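PDB 3CZX: putative N-acetylmuramoyl-L-alanine amidase from Neisseria meningitidis MC58, which probably hydrolyses, as a zinc-dependent amidase, the link between N-acetylmuramoyl residues and L-amino acids in cell-wall glycopeptides. Local coordinates for residues Y45-K50 against L177-V182. Residues are numbered along the deposited sequence; the frame is centred on the assembly and turned at random.
Sequences YGLTVK and LGAAKV
Tyr45 packs along the C-terminal tail of the chain, residues 179-182, and Leu47 meets its start at Ala179, just after the Schellman motif at Gly178 that ends helix 152-177. In this amidase of the Amidase_3 family, the contact joins the tail to the turn between helix 26-45 and the edge strand 49-51 of the mixed sheet, away from the zinc site. The buried part centres on Leu47 and the Tyr45 ring. Ala179 CB sits at the apolar fork of Leu47, 3.9 Å from CD2 and equally near CD1, while Leu177 CD1 approaches Leu47 CD1 more loosely at 4.5 Å. Ala174 of helix 152-177 and Ile6 of strand 6-10 also pack on Leu47, so that it is buried between them and the tail.

The CB of Tyr45 points away from the tail, but chi1 of -60°, with CG anti to the carbonyl carbon, brings the ring back obliquely against the backbone, CD1 lying 3.6 Å from Ala179 O. Its hydroxyl is hydrogen-bonded to Asp171, which ties the ring to helix 152-177.

The outer side, formed by exposed Lys181 and Val182, is open to solvent, although its closest atoms come as near as those inside. The extended aliphatic chain of Lys181 runs across the outer end of the ring, with CG 3.5 Å from Tyr45 CE1 and CE 3.6 Å from Tyr45 OH. Val182, whose backbone is hydrogen-bonded to Asp44, spreads its methyls beside the peptide that leads into Gly46. Here a water joins the two backbones, donating one hydrogen bond to Tyr45 O and another to Ala180 O, each 2.7 Å from the water oxygen.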
ATOM      1  N   TYR A  45      14.327  -7.758   7.425  1.00 16.69           N
ATOM      2  CA  TYR A  45      15.329  -7.626   8.476  1.00 15.90           C
ATOM      3  C   TYR A  45      15.041  -8.335   9.790  1.00 15.95           C
ATOM      4  O   TYR A  45      15.925  -8.392  10.642  1.00 16.24           O
ATOM      5  CB  TYR A  45      15.587  -6.142   8.772  1.00 15.05           C
ATOM      6  CG  TYR A  45      16.099  -5.361   7.568  1.00 13.70           C
ATOM      7  CD1 TYR A  45      17.458  -5.275   7.301  1.00 14.41           C
ATOM      8  CD2 TYR A  45      15.205  -4.687   6.717  1.00 13.64           C
ATOM      9  CE1 TYR A  45      17.931  -4.562   6.222  1.00 14.62           C
ATOM     10  CE2 TYR A  45      15.677  -3.934   5.617  1.00 13.60           C
ATOM     11  CZ  TYR A  45      17.048  -3.896   5.370  1.00 12.47           C
ATOM     12  OH  TYR A  45      17.606  -3.172   4.334  1.00 13.71           O
ATOM     13  N   GLY A  46      13.839  -8.861   9.973  1.00 15.27           N
ATOM     14  CA  GLY A  46      13.457  -9.512  11.228  1.00 15.41           C
ATOM     15  C   GLY A  46      13.472  -8.625  12.469  1.00 15.31           C
ATOM     16  O   GLY A  46      13.611  -9.107  13.616  1.00 17.14           O
ATOM     17  N   LEU A  47      13.292  -7.316  12.270  1.00 15.14           N
ATOM     18  CA  LEU A  47      13.360  -6.346  13.348  1.00 14.01           C
ATOM     19  C   LEU A  47      12.031  -6.247  14.109  1.00 13.71           C
ATOM     20  O   LEU A  47      10.959  -6.590  13.583  1.00 13.89           O
ATOM     21  CB  LEU A  47      13.761  -4.959  12.783  1.00 13.80           C
ATOM     22  CG  LEU A  47      15.204  -4.940  12.279  1.00 13.99           C
ATOM     23  CD1 LEU A  47      15.542  -3.672  11.466  1.00 15.02           C
ATOM     24  CD2 LEU A  47      16.209  -5.102  13.422  1.00 18.51           C
ATOM     25  N   THR A  48      12.130  -5.813  15.362  1.00 13.91           N
ATOM     26  CA  THR A  48      10.983  -5.576  16.228  1.00 13.64           C
ATOM     27  C   THR A  48      10.438  -4.203  15.923  1.00 13.50           C
ATOM     28  O   THR A  48      11.112  -3.186  16.143  1.00 13.89           O
ATOM     29  CB  THR A  48      11.381  -5.555  17.699  1.00 15.11           C
ATOM     30  OG1 THR A  48      11.912  -6.824  18.059  1.00 17.00           O
ATOM     31  CG2 THR A  48      10.201  -5.278  18.570  1.00 14.65           C
ATOM     32  N   VAL A  49       9.196  -4.201  15.474  1.00 13.99           N
ATOM     33  CA  VAL A  49       8.439  -2.971  15.237  1.00 13.85           C
ATOM     34  C   VAL A  49       7.153  -2.987  16.033  1.00 14.82           C
ATOM     35  O   VAL A  49       6.390  -3.960  15.985  1.00 15.07           O
ATOM     36  CB  VAL A  49       8.114  -2.782  13.756  1.00 14.07           C
ATOM     37  CG1 VAL A  49       7.481  -1.414  13.519  1.00 13.27           C
ATOM     38  CG2 VAL A  49       9.382  -2.953  12.913  1.00 14.60           C
ATOM     39  N   LYS A  50       6.901  -1.910  16.751  1.00 14.50           N
ATOM     40  CA  LYS A  50       5.617  -1.708  17.411  1.00 16.82           C
ATOM     41  C   LYS A  50       4.871  -0.604  16.696  1.00 16.81           C
ATOM     42  O   LYS A  50       5.424   0.433  16.419  1.00 15.15           O
ATOM     43  CB  LYS A  50       5.816  -1.382  18.890  1.00 18.01           C
ATOM     44  CG  LYS A  50       6.585  -2.463  19.635  1.00 20.46           C
ATOM     45  CD  LYS A  50       6.477  -2.377  21.139  1.00 21.91           C
ATOM     46  CE  LYS A  50       7.646  -3.144  21.811  1.00 25.30           C
ATOM     47  NZ  LYS A  50       7.393  -3.295  23.276  1.00 28.75           N
ATOM     48  N   LEU A 177      20.802   1.183  12.352  1.00 14.98           N
ATOM     49  CA  LEU A 177      20.795   0.232  13.469  1.00 16.17           C
ATOM     50  C   LEU A 177      21.859  -0.855  13.295  1.00 16.94           C
ATOM     51  O   LEU A 177      22.130  -1.619  14.227  1.00 18.58           O
ATOM     52  CB  LEU A 177      19.435  -0.432  13.582  1.00 16.00           C
ATOM     53  CG  LEU A 177      18.300   0.531  13.929  1.00 16.60           C
ATOM     54  CD1 LEU A 177      16.967  -0.184  13.914  1.00 17.54           C
ATOM     55  CD2 LEU A 177      18.561   1.182  15.276  1.00 16.01           C
ATOM     56  N   GLY A 178      22.456  -0.928  12.111  1.00 17.90           N
ATOM     57  CA  GLY A 178      23.431  -1.963  11.768  1.00 17.93           C
ATOM     58  C   GLY A 178      22.832  -3.335  11.552  1.00 18.38           C
ATOM     59  O   GLY A 178      23.520  -4.353  11.748  1.00 20.04           O
ATOM     60  N   ALA A 179      21.558  -3.389  11.145  1.00 17.99           N
ATOM     61  CA  ALA A 179      20.866  -4.645  10.885  1.00 18.35           C
ATOM     62  C   ALA A 179      21.067  -5.074   9.456  1.00 20.02           C
ATOM     63  O   ALA A 179      20.744  -4.330   8.515  1.00 18.20           O
ATOM     64  CB  ALA A 179      19.361  -4.517  11.166  1.00 19.25           C
ATOM     65  N   ALA A 180      21.575  -6.291   9.287  1.00 20.88           N
ATOM     66  CA  ALA A 180      21.740  -6.857   7.960  1.00 22.69           C
ATOM     67  C   ALA A 180      20.450  -7.546   7.533  1.00 22.31           C
ATOM     68  O   ALA A 180      19.657  -7.980   8.385  1.00 22.87           O
ATOM     69  CB  ALA A 180      22.897  -7.837   7.957  1.00 21.96           C
ATOM     70  N   LYS A 181      20.230  -7.634   6.223  1.00 23.78           N
ATOM     71  CA  LYS A 181      19.070  -8.367   5.711  1.00 25.26           C
ATOM     72  C   LYS A 181      19.137  -9.838   6.115  1.00 26.88           C
ATOM     73  O   LYS A 181      20.235 -10.399   6.206  1.00 27.84           O
ATOM     74  CB  LYS A 181      18.937  -8.239   4.193  1.00 25.80           C
ATOM     75  CG  LYS A 181      18.625  -6.826   3.711  1.00 26.16           C
ATOM     76  CD  LYS A 181      18.036  -6.847   2.322  1.00 26.94           C
ATOM     77  CE  LYS A 181      18.164  -5.493   1.655  1.00 27.05           C
ATOM     78  NZ  LYS A 181      17.240  -5.389   0.518  1.00 28.72           N
ATOM     79  N   VAL A 182      17.966 -10.427   6.395  1.00 27.38           N
ATOM     80  CA  VAL A 182      17.827 -11.846   6.737  1.00 28.40           C
ATOM     81  C   VAL A 182      17.113 -12.571   5.592  1.00 29.75           C
ATOM     82  O   VAL A 182      17.414 -12.333   4.401  1.00 31.82           O
ATOM     83  CB  VAL A 182      17.042 -12.068   8.050  1.00 28.47           C
ATOM     84  CG1 VAL A 182      17.718 -11.360   9.235  1.00 29.95           C
ATOM     85  CG2 VAL A 182      15.582 -11.606   7.904  1.00 28.65           C
TER
HETATM   86  O   HOH W   1      18.569  -7.880  10.886  1.00 22.10           O